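Local coordinates for protein WZI (Escherichia coli, PDB 2YNK) that is an outer-membrane beta-barrel lectin involved in group 1 capsule assembly, binding carbohydrate and underpinning construction of the capsule in this bacterium, at residues 97-102 with 110-115; 128-133 with 145-150. One frame throughout, in Å; residues are numbered along the deposited sequence.

Contact 1 (97-102 with 110-115); sequences GLAFNN and HLQGNV
His110 carries its CG anti to the backbone nitrogen (chi1 -178°), while Asn101, facing it on the partner strand, holds CG beside its own nitrogen and anti to the carbonyl carbon. These two choices lay the side chains alongside each other, pointing the same way, with amide and imidazole nearly coplanar (planes 26° apart). Asn101 OD1 therefore meets the ring at its edge, where ND1 is the donor. The modelled 2.4 Å from His110 ND1 to Asn101 OD1 is too short to be trusted as a length. The other end of the amide is also occupied, Asn101 ND2 donating to the backbone oxygen of Ala67. Gln112 starts in the same sense as His110 but bends at chi2, and this fold of the chain brings its amide back beside Ala99, with Gln112 OE1 3.0 Å from Ala99 CB. From there Gln112 NE2 donates to Gly113 O over 3.0 Å, approaching from above the carbonyl plane. The same oxygen takes Leu98 N at 2.9 Å, within that plane, so two donors grip it from different directions.

Strands 95-104 and 107-116 form an antiparallel beta hairpin in the wall of the 18-stranded barrel. Leu98 with Gly113 and Phe100 with Leu111 are its hydrogen-bonded pairs here; Leu111 N reaches Phe100 O at 2.8 Å, and Ala99 CA sits 3.1 Å from Leu111 O in a CA-H...O contact. The sheet is strikingly two-sided. Asn101, His110, Gln112 and Asn114 line one face, whereas the apolar Leu98, Phe100 and Leu111 lie on the other, which probably meets lipid. There Phe100 CD2 and Leu111 CD1 pack loosely at 4.3 Å, and a bound n-octane touches Leu111.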
ATOM      1  N   GLY A  97      -7.330 -18.007  -4.188  1.00 56.15           N
ATOM      2  CA  GLY A  97      -6.775 -17.373  -5.381  1.00 54.07           C
ATOM      3  C   GLY A  97      -5.940 -18.334  -6.194  1.00 56.06           C
ATOM      4  O   GLY A  97      -5.123 -19.069  -5.634  1.00 58.92           O
ATOM      5  N   LEU A  98      -6.163 -18.344  -7.509  1.00 56.42           N
ATOM      6  CA  LEU A  98      -5.327 -19.078  -8.454  1.00 56.96           C
ATOM      7  C   LEU A  98      -4.751 -18.088  -9.455  1.00 55.42           C
ATOM      8  O   LEU A  98      -5.503 -17.358 -10.092  1.00 52.39           O
ATOM      9  CB  LEU A  98      -6.139 -20.137  -9.207  1.00 59.74           C
ATOM     10  CG  LEU A  98      -6.878 -21.219  -8.407  1.00 62.85           C
ATOM     11  CD1 LEU A  98      -7.455 -22.267  -9.352  1.00 63.78           C
ATOM     12  CD2 LEU A  98      -5.980 -21.882  -7.369  1.00 63.85           C
ATOM     13  N   ALA A  99      -3.425 -18.066  -9.592  1.00 55.93           N
ATOM     14  CA  ALA A  99      -2.759 -17.140 -10.509  1.00 55.87           C
ATOM     15  C   ALA A  99      -1.775 -17.839 -11.451  1.00 58.48           C
ATOM     16  O   ALA A  99      -0.975 -18.667 -11.024  1.00 58.81           O
ATOM     17  CB  ALA A  99      -2.045 -16.052  -9.728  1.00 52.46           C
ATOM     18  N   PHE A 100      -1.850 -17.491 -12.735  1.00 60.28           N
ATOM     19  CA  PHE A 100      -0.842 -17.867 -13.716  1.00 62.61           C
ATOM     20  C   PHE A 100       0.060 -16.669 -13.986  1.00 59.55           C
ATOM     21  O   PHE A 100      -0.430 -15.592 -14.308  1.00 59.76           O
ATOM     22  CB  PHE A 100      -1.492 -18.317 -15.028  1.00 67.94           C
ATOM     23  CG  PHE A 100      -0.512 -18.455 -16.174  1.00 74.45           C
ATOM     24  CD1 PHE A 100       0.354 -19.549 -16.244  1.00 74.18           C
ATOM     25  CD2 PHE A 100      -0.436 -17.479 -17.177  1.00 76.08           C
ATOM     26  CE1 PHE A 100       1.257 -19.672 -17.292  1.00 75.04           C
ATOM     27  CE2 PHE A 100       0.469 -17.605 -18.226  1.00 75.45           C
ATOM     28  CZ  PHE A 100       1.315 -18.702 -18.282  1.00 74.81           C
ATOM     29  N   ASN A 101       1.370 -16.874 -13.877  1.00 57.96           N
ATOM     30  CA  ASN A 101       2.367 -15.809 -14.046  1.00 55.80           C
ATOM     31  C   ASN A 101       3.318 -16.071 -15.186  1.00 54.18           C
ATOM     32  O   ASN A 101       3.774 -17.186 -15.371  1.00 54.41           O
ATOM     33  CB  ASN A 101       3.225 -15.681 -12.796  1.00 56.14           C
ATOM     34  CG  ASN A 101       2.545 -14.909 -11.700  1.00 55.78           C
ATOM     35  OD1 ASN A 101       1.963 -13.856 -11.947  1.00 55.37           O
ATOM     36  ND2 ASN A 101       2.634 -15.414 -10.474  1.00 56.37           N
ATOM     37  N   ASN A 102       3.633 -15.025 -15.933  1.00 53.78           N
ATOM     38  CA  ASN A 102       4.684 -15.089 -16.924  1.00 55.41           C
ATOM     39  C   ASN A 102       5.227 -13.714 -17.260  1.00 56.03           C
ATOM     40  O   ASN A 102       4.471 -12.796 -17.580  1.00 54.24           O
ATOM     41  CB  ASN A 102       4.196 -15.753 -18.198  1.00 56.71           C
ATOM     42  CG  ASN A 102       5.340 -16.215 -19.066  1.00 57.36           C
ATOM     43  OD1 ASN A 102       5.743 -15.532 -20.008  1.00 56.45           O
ATOM     44  ND2 ASN A 102       5.901 -17.360 -18.718  1.00 56.95           N
ATOM     45  N   HIS A 110       0.102 -11.467 -15.259  1.00 49.03           N
ATOM     46  CA  HIS A 110      -0.378 -12.051 -14.011  1.00 48.36           C
ATOM     47  C   HIS A 110      -1.867 -12.270 -14.135  1.00 49.20           C
ATOM     48  O   HIS A 110      -2.653 -11.332 -13.983  1.00 47.87           O
ATOM     49  CB  HIS A 110      -0.047 -11.104 -12.860  1.00 47.57           C
ATOM     50  CG  HIS A 110      -0.445 -11.619 -11.494  1.00 47.76           C
ATOM     51  ND1 HIS A 110       0.277 -12.531 -10.824  1.00 48.66           N
ATOM     52  CD2 HIS A 110      -1.513 -11.287 -10.671  1.00 47.46           C
ATOM     53  CE1 HIS A 110      -0.305 -12.784  -9.643  1.00 47.70           C
ATOM     54  NE2 HIS A 110      -1.402 -12.021  -9.550  1.00 47.12           N
ATOM     55  N   LEU A 111      -2.270 -13.492 -14.465  1.00 49.27           N
ATOM     56  CA  LEU A 111      -3.687 -13.816 -14.580  1.00 49.89           C
ATOM     57  C   LEU A 111      -4.162 -14.373 -13.253  1.00 51.04           C
ATOM     58  O   LEU A 111      -3.768 -15.466 -12.859  1.00 50.67           O
ATOM     59  CB  LEU A 111      -3.940 -14.846 -15.681  1.00 50.57           C
ATOM     60  CG  LEU A 111      -3.627 -14.422 -17.111  1.00 51.61           C
ATOM     61  CD1 LEU A 111      -4.100 -15.488 -18.086  1.00 51.39           C
ATOM     62  CD2 LEU A 111      -4.260 -13.073 -17.428  1.00 51.88           C
ATOM     63  N   GLN A 112      -5.019 -13.623 -12.572  1.00 51.35           N
ATOM     64  CA  GLN A 112      -5.448 -13.973 -11.226  1.00 52.64           C
ATOM     65  C   GLN A 112      -6.968 -14.179 -11.173  1.00 53.51           C
ATOM     66  O   GLN A 112      -7.733 -13.346 -11.651  1.00 53.53           O
ATOM     67  CB  GLN A 112      -5.009 -12.865 -10.266  1.00 53.16           C
ATOM     68  CG  GLN A 112      -5.433 -13.041  -8.818  1.00 54.64           C
ATOM     69  CD  GLN A 112      -4.677 -14.138  -8.128  1.00 55.54           C
ATOM     70  OE1 GLN A 112      -3.459 -14.072  -7.999  1.00 59.30           O
ATOM     71  NE2 GLN A 112      -5.395 -15.153  -7.667  1.00 58.85           N
ATOM     72  N   GLY A 113      -7.390 -15.301 -10.599  1.00 53.23           N
ATOM     73  CA  GLY A 113      -8.792 -15.558 -10.321  1.00 52.53           C
ATOM     74  C   GLY A 113      -8.971 -15.715  -8.824  1.00 53.38           C
ATOM     75  O   GLY A 113      -8.125 -16.312  -8.163  1.00 53.52           O
ATOM     76  N   ASN A 114     -10.060 -15.160  -8.291  1.00 52.82           N
ATOM     77  CA  ASN A 114     -10.417 -15.306  -6.880  1.00 51.38           C
ATOM     78  C   ASN A 114     -11.885 -15.727  -6.708  1.00 52.91           C
ATOM     79  O   ASN A 114     -12.771 -15.242  -7.422  1.00 51.45           O
ATOM     80  CB  ASN A 114     -10.220 -13.989  -6.128  1.00 50.37           C
ATOM     81  CG  ASN A 114      -8.873 -13.363  -6.368  1.00 49.03           C
ATOM     82  OD1 ASN A 114      -7.839 -13.928  -6.014  1.00 49.46           O
ATOM     83  ND2 ASN A 114      -8.879 -12.166  -6.946  1.00 47.81           N
ATOM     84  N   VAL A 115     -12.128 -16.613  -5.744  1.00 53.23           N
ATOM     85  CA  VAL A 115     -13.463 -16.951  -5.295  1.00 52.82           C
ATOM     86  C   VAL A 115     -13.535 -16.666  -3.800  1.00 54.26           C
ATOM     87  O   VAL A 115     -12.560 -16.873  -3.074  1.00 51.48           O
ATOM     88  CB  VAL A 115     -13.799 -18.421  -5.549  1.00 53.78           C
ATOM     89  CG1 VAL A 115     -12.996 -19.311  -4.623  1.00 53.74           C
ATOM     90  CG2 VAL A 115     -15.287 -18.660  -5.348  1.00 55.75           C
TER

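Contact 2 (128-133 with 145-150). With OCT (N-octane), chain B.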
ATOM      1  N   ASN A 128     -13.886 -13.050  -8.847  1.00 47.41           N
ATOM      2  CA  ASN A 128     -13.278 -11.842  -9.408  1.00 45.77           C
ATOM      3  C   ASN A 128     -11.829 -12.012  -9.874  1.00 45.86           C
ATOM      4  O   ASN A 128     -11.165 -13.009  -9.578  1.00 46.53           O
ATOM      5  CB  ASN A 128     -13.380 -10.696  -8.414  1.00 44.28           C
ATOM      6  CG  ASN A 128     -12.337 -10.775  -7.340  1.00 44.76           C
ATOM      7  OD1 ASN A 128     -11.250 -10.271  -7.517  1.00 48.12           O
ATOM      8  ND2 ASN A 128     -12.657 -11.407  -6.221  1.00 45.42           N
ATOM      9  N   ALA A 129     -11.350 -11.015 -10.608  1.00 44.54           N
ATOM     10  CA  ALA A 129     -10.012 -11.044 -11.167  1.00 43.64           C
ATOM     11  C   ALA A 129      -9.143  -9.916 -10.605  1.00 42.17           C
ATOM     12  O   ALA A 129      -8.417  -9.271 -11.355  1.00 41.03           O
ATOM     13  CB  ALA A 129     -10.094 -10.956 -12.684  1.00 43.32           C
ATOM     14  N   ASN A 130      -9.229  -9.683  -9.291  1.00 42.45           N
ATOM     15  CA  ASN A 130      -8.440  -8.644  -8.615  1.00 41.98           C
ATOM     16  C   ASN A 130      -6.933  -8.980  -8.662  1.00 44.89           C
ATOM     17  O   ASN A 130      -6.514 -10.133  -8.490  1.00 44.81           O
ATOM     18  CB  ASN A 130      -8.898  -8.451  -7.156  1.00 41.54           C
ATOM     19  CG  ASN A 130     -10.321  -7.844  -7.029  1.00 42.57           C
ATOM     20  OD1 ASN A 130     -10.866  -7.723  -5.918  1.00 40.26           O
ATOM     21  ND2 ASN A 130     -10.920  -7.467  -8.156  1.00 40.83           N
ATOM     22  N   GLY A 131      -6.116  -7.971  -8.919  1.00 45.85           N
ATOM     23  CA  GLY A 131      -4.704  -8.192  -9.077  1.00 47.16           C
ATOM     24  C   GLY A 131      -4.323  -8.576 -10.493  1.00 48.53           C
ATOM     25  O   GLY A 131      -3.150  -8.457 -10.847  1.00 49.64           O
ATOM     26  N   ALA A 132      -5.287  -9.017 -11.308  1.00 46.72           N
ATOM     27  CA  ALA A 132      -4.971  -9.505 -12.655  1.00 46.38           C
ATOM     28  C   ALA A 132      -4.529  -8.359 -13.527  1.00 46.53           C
ATOM     29  O   ALA A 132      -5.262  -7.391 -13.670  1.00 48.25           O
ATOM     30  CB  ALA A 132      -6.158 -10.212 -13.295  1.00 44.06           C
ATOM     31  N   TYR A 133      -3.329  -8.462 -14.095  1.00 47.27           N
ATOM     32  CA  TYR A 133      -2.866  -7.497 -15.088  1.00 47.06           C
ATOM     33  C   TYR A 133      -1.983  -8.153 -16.138  1.00 47.83           C
ATOM     34  O   TYR A 133      -1.478  -9.263 -15.952  1.00 47.30           O
ATOM     35  CB  TYR A 133      -2.073  -6.370 -14.416  1.00 46.60           C
ATOM     36  CG  TYR A 133      -0.762  -6.843 -13.826  1.00 46.90           C
ATOM     37  CD1 TYR A 133       0.402  -6.896 -14.595  1.00 48.53           C
ATOM     38  CD2 TYR A 133      -0.691  -7.264 -12.505  1.00 47.41           C
ATOM     39  CE1 TYR A 133       1.601  -7.353 -14.055  1.00 47.91           C
ATOM     40  CE2 TYR A 133       0.495  -7.712 -11.953  1.00 47.92           C
ATOM     41  CZ  TYR A 133       1.643  -7.759 -12.730  1.00 48.50           C
ATOM     42  OH  TYR A 133       2.813  -8.220 -12.165  1.00 48.20           O
ATOM     43  N   PHE A 145      -2.306  -2.887 -17.935  1.00 50.13           N
ATOM     44  CA  PHE A 145      -3.764  -2.902 -17.863  1.00 50.25           C
ATOM     45  C   PHE A 145      -4.216  -4.029 -16.962  1.00 49.75           C
ATOM     46  O   PHE A 145      -3.675  -5.131 -17.025  1.00 48.83           O
ATOM     47  CB  PHE A 145      -4.430  -3.064 -19.232  1.00 51.72           C
ATOM     48  CG  PHE A 145      -5.936  -3.021 -19.162  1.00 52.57           C
ATOM     49  CD1 PHE A 145      -6.608  -1.811 -19.099  1.00 54.23           C
ATOM     50  CD2 PHE A 145      -6.681  -4.194 -19.107  1.00 52.66           C
ATOM     51  CE1 PHE A 145      -7.996  -1.771 -19.003  1.00 52.49           C
ATOM     52  CE2 PHE A 145      -8.059  -4.160 -19.012  1.00 50.97           C
ATOM     53  CZ  PHE A 145      -8.717  -2.948 -18.960  1.00 51.25           C
ATOM     54  N   GLY A 146      -5.228  -3.746 -16.142  1.00 49.32           N
ATOM     55  CA  GLY A 146      -5.769  -4.729 -15.209  1.00 48.00           C
ATOM     56  C   GLY A 146      -6.367  -4.108 -13.963  1.00 47.87           C
ATOM     57  O   GLY A 146      -6.781  -2.943 -13.963  1.00 46.57           O
ATOM     58  N   GLN A 147      -6.418  -4.899 -12.897  1.00 47.33           N
ATOM     59  CA  GLN A 147      -6.857  -4.413 -11.603  1.00 47.84           C
ATOM     60  C   GLN A 147      -5.676  -4.475 -10.676  1.00 46.73           C
ATOM     61  O   GLN A 147      -5.564  -5.409  -9.874  1.00 45.80           O
ATOM     62  CB  GLN A 147      -8.018  -5.251 -11.061  1.00 49.45           C
ATOM     63  CG  GLN A 147      -9.310  -5.014 -11.819  1.00 51.47           C
ATOM     64  CD  GLN A 147     -10.493  -5.798 -11.288  1.00 53.62           C
ATOM     65  OE1 GLN A 147     -10.343  -6.820 -10.615  1.00 55.34           O
ATOM     66  NE2 GLN A 147     -11.690  -5.325 -11.605  1.00 55.92           N
ATOM     67  N   VAL A 148      -4.789  -3.483 -10.794  1.00 44.99           N
ATOM     68  CA  VAL A 148      -3.552  -3.467 -10.008  1.00 44.86           C
ATOM     69  C   VAL A 148      -3.685  -2.557  -8.790  1.00 45.22           C
ATOM     70  O   VAL A 148      -3.982  -1.370  -8.942  1.00 47.23           O
ATOM     71  CB  VAL A 148      -2.333  -2.996 -10.843  1.00 43.27           C
ATOM     72  CG1 VAL A 148      -1.083  -2.929  -9.969  1.00 40.48           C
ATOM     73  CG2 VAL A 148      -2.127  -3.912 -12.031  1.00 41.24           C
ATOM     74  N   PRO A 149      -3.451  -3.102  -7.580  1.00 44.78           N
ATOM     75  CA  PRO A 149      -3.401  -2.241  -6.403  1.00 45.32           C
ATOM     76  C   PRO A 149      -2.162  -1.357  -6.382  1.00 48.15           C
ATOM     77  O   PRO A 149      -1.093  -1.744  -6.918  1.00 49.99           O
ATOM     78  CB  PRO A 149      -3.357  -3.236  -5.238  1.00 44.14           C
ATOM     79  CG  PRO A 149      -2.762  -4.466  -5.816  1.00 43.48           C
ATOM     80  CD  PRO A 149      -3.270  -4.521  -7.226  1.00 44.40           C
ATOM     81  N   GLN A 150      -2.309  -0.192  -5.749  1.00 48.34           N
ATOM     82  CA  GLN A 150      -1.200   0.747  -5.571  1.00 48.88           C
ATOM     83  C   GLN A 150      -0.948   1.015  -4.094  1.00 47.52           C
ATOM     84  O   GLN A 150      -1.740   0.603  -3.220  1.00 45.81           O
ATOM     85  CB  GLN A 150      -1.509   2.076  -6.261  1.00 50.22           C
ATOM     86  CG  GLN A 150      -1.561   2.023  -7.777  1.00 50.73           C
ATOM     87  CD  GLN A 150      -2.489   3.078  -8.354  1.00 52.05           C
ATOM     88  OE1 GLN A 150      -3.704   3.071  -8.103  1.00 51.85           O
ATOM     89  NE2 GLN A 150      -1.926   3.983  -9.146  1.00 53.03           N
TER
HETATM   90  C1  OCT B1001      -4.735  -9.884 -18.332  1.00 54.61           C
HETATM   91  C2  OCT B1001      -5.851  -8.858 -18.312  1.00 56.40           C
HETATM   92  C3  OCT B1001      -6.631  -8.902 -16.995  1.00 57.19           C
HETATM   93  C4  OCT B1001      -7.768  -7.874 -16.978  1.00 57.64           C
HETATM   94  C5  OCT B1001      -8.759  -8.131 -15.843  1.00 57.38           C
HETATM   95  C6  OCT B1001      -9.745  -6.967 -15.677  1.00 60.91           C
HETATM   96  C7  OCT B1001     -11.225  -7.350 -15.835  1.00 60.38           C
HETATM   97  C8  OCT B1001     -12.130  -6.683 -14.810  1.00 56.21           C
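Asn130 and Gln147 reach each other obliquely, their amide planes 54° apart, where the fourth and fifth strands of the barrel part company: a type II beta turn from Ala129 to Ala132 interrupts strand 127-138, and the facing chain turns a corner at Gly146. Gln147, extended beyond CG, runs out along the turn to put its OE1 2.6 Å from Asn130 ND2. The donor keeps this oxygen close to its own amide plane but stands about 40° out of the plane of the Gln147 amide, off the lone pairs. Gln147 NE2 is hydrogen-bonded to Thr170 OG1, so both ends of the amide are engaged. The Gln147 backbone joins in as well: its N donates to Ala132 O at 2.9 Å, and its O takes a weak bond from Gly131 N.

Tyr133 and Val148 also meet at a slant, Tyr133 CB lying 3.4 Å from Val148 CG2. The Tyr133 CG sits between backbone N and carbonyl carbon (chi1 67°), and the ring leads off to a hydrogen bond from OH to Asp108. A bound n-octane runs past the turn, its C3 4.0 Å from Ala132 CB and its C8 3.5 Å from Gln147 NE2.

From the N terminus, strand 95-104 turns at once into 107-116, and contact 1 closes this hairpin. The chain then crosses a connection to strand 127-138, returns along 141-145, and contact 2 closes that second loop where the path leaves the strand. The two loops follow in series, neither nesting nor crossing. Strands 107-116 and 127-138, neighbours in the barrel sheet, join the contacts directly: His110 N lies 2.8 Å from Tyr133 O and Asn114 N 2.7 Å from Asn128 O, probable hydrogen bonds both. One n-octane pocket also spans them, taking Leu111 from contact 1 and Ala132, Tyr133 and Gln147 from contact 2.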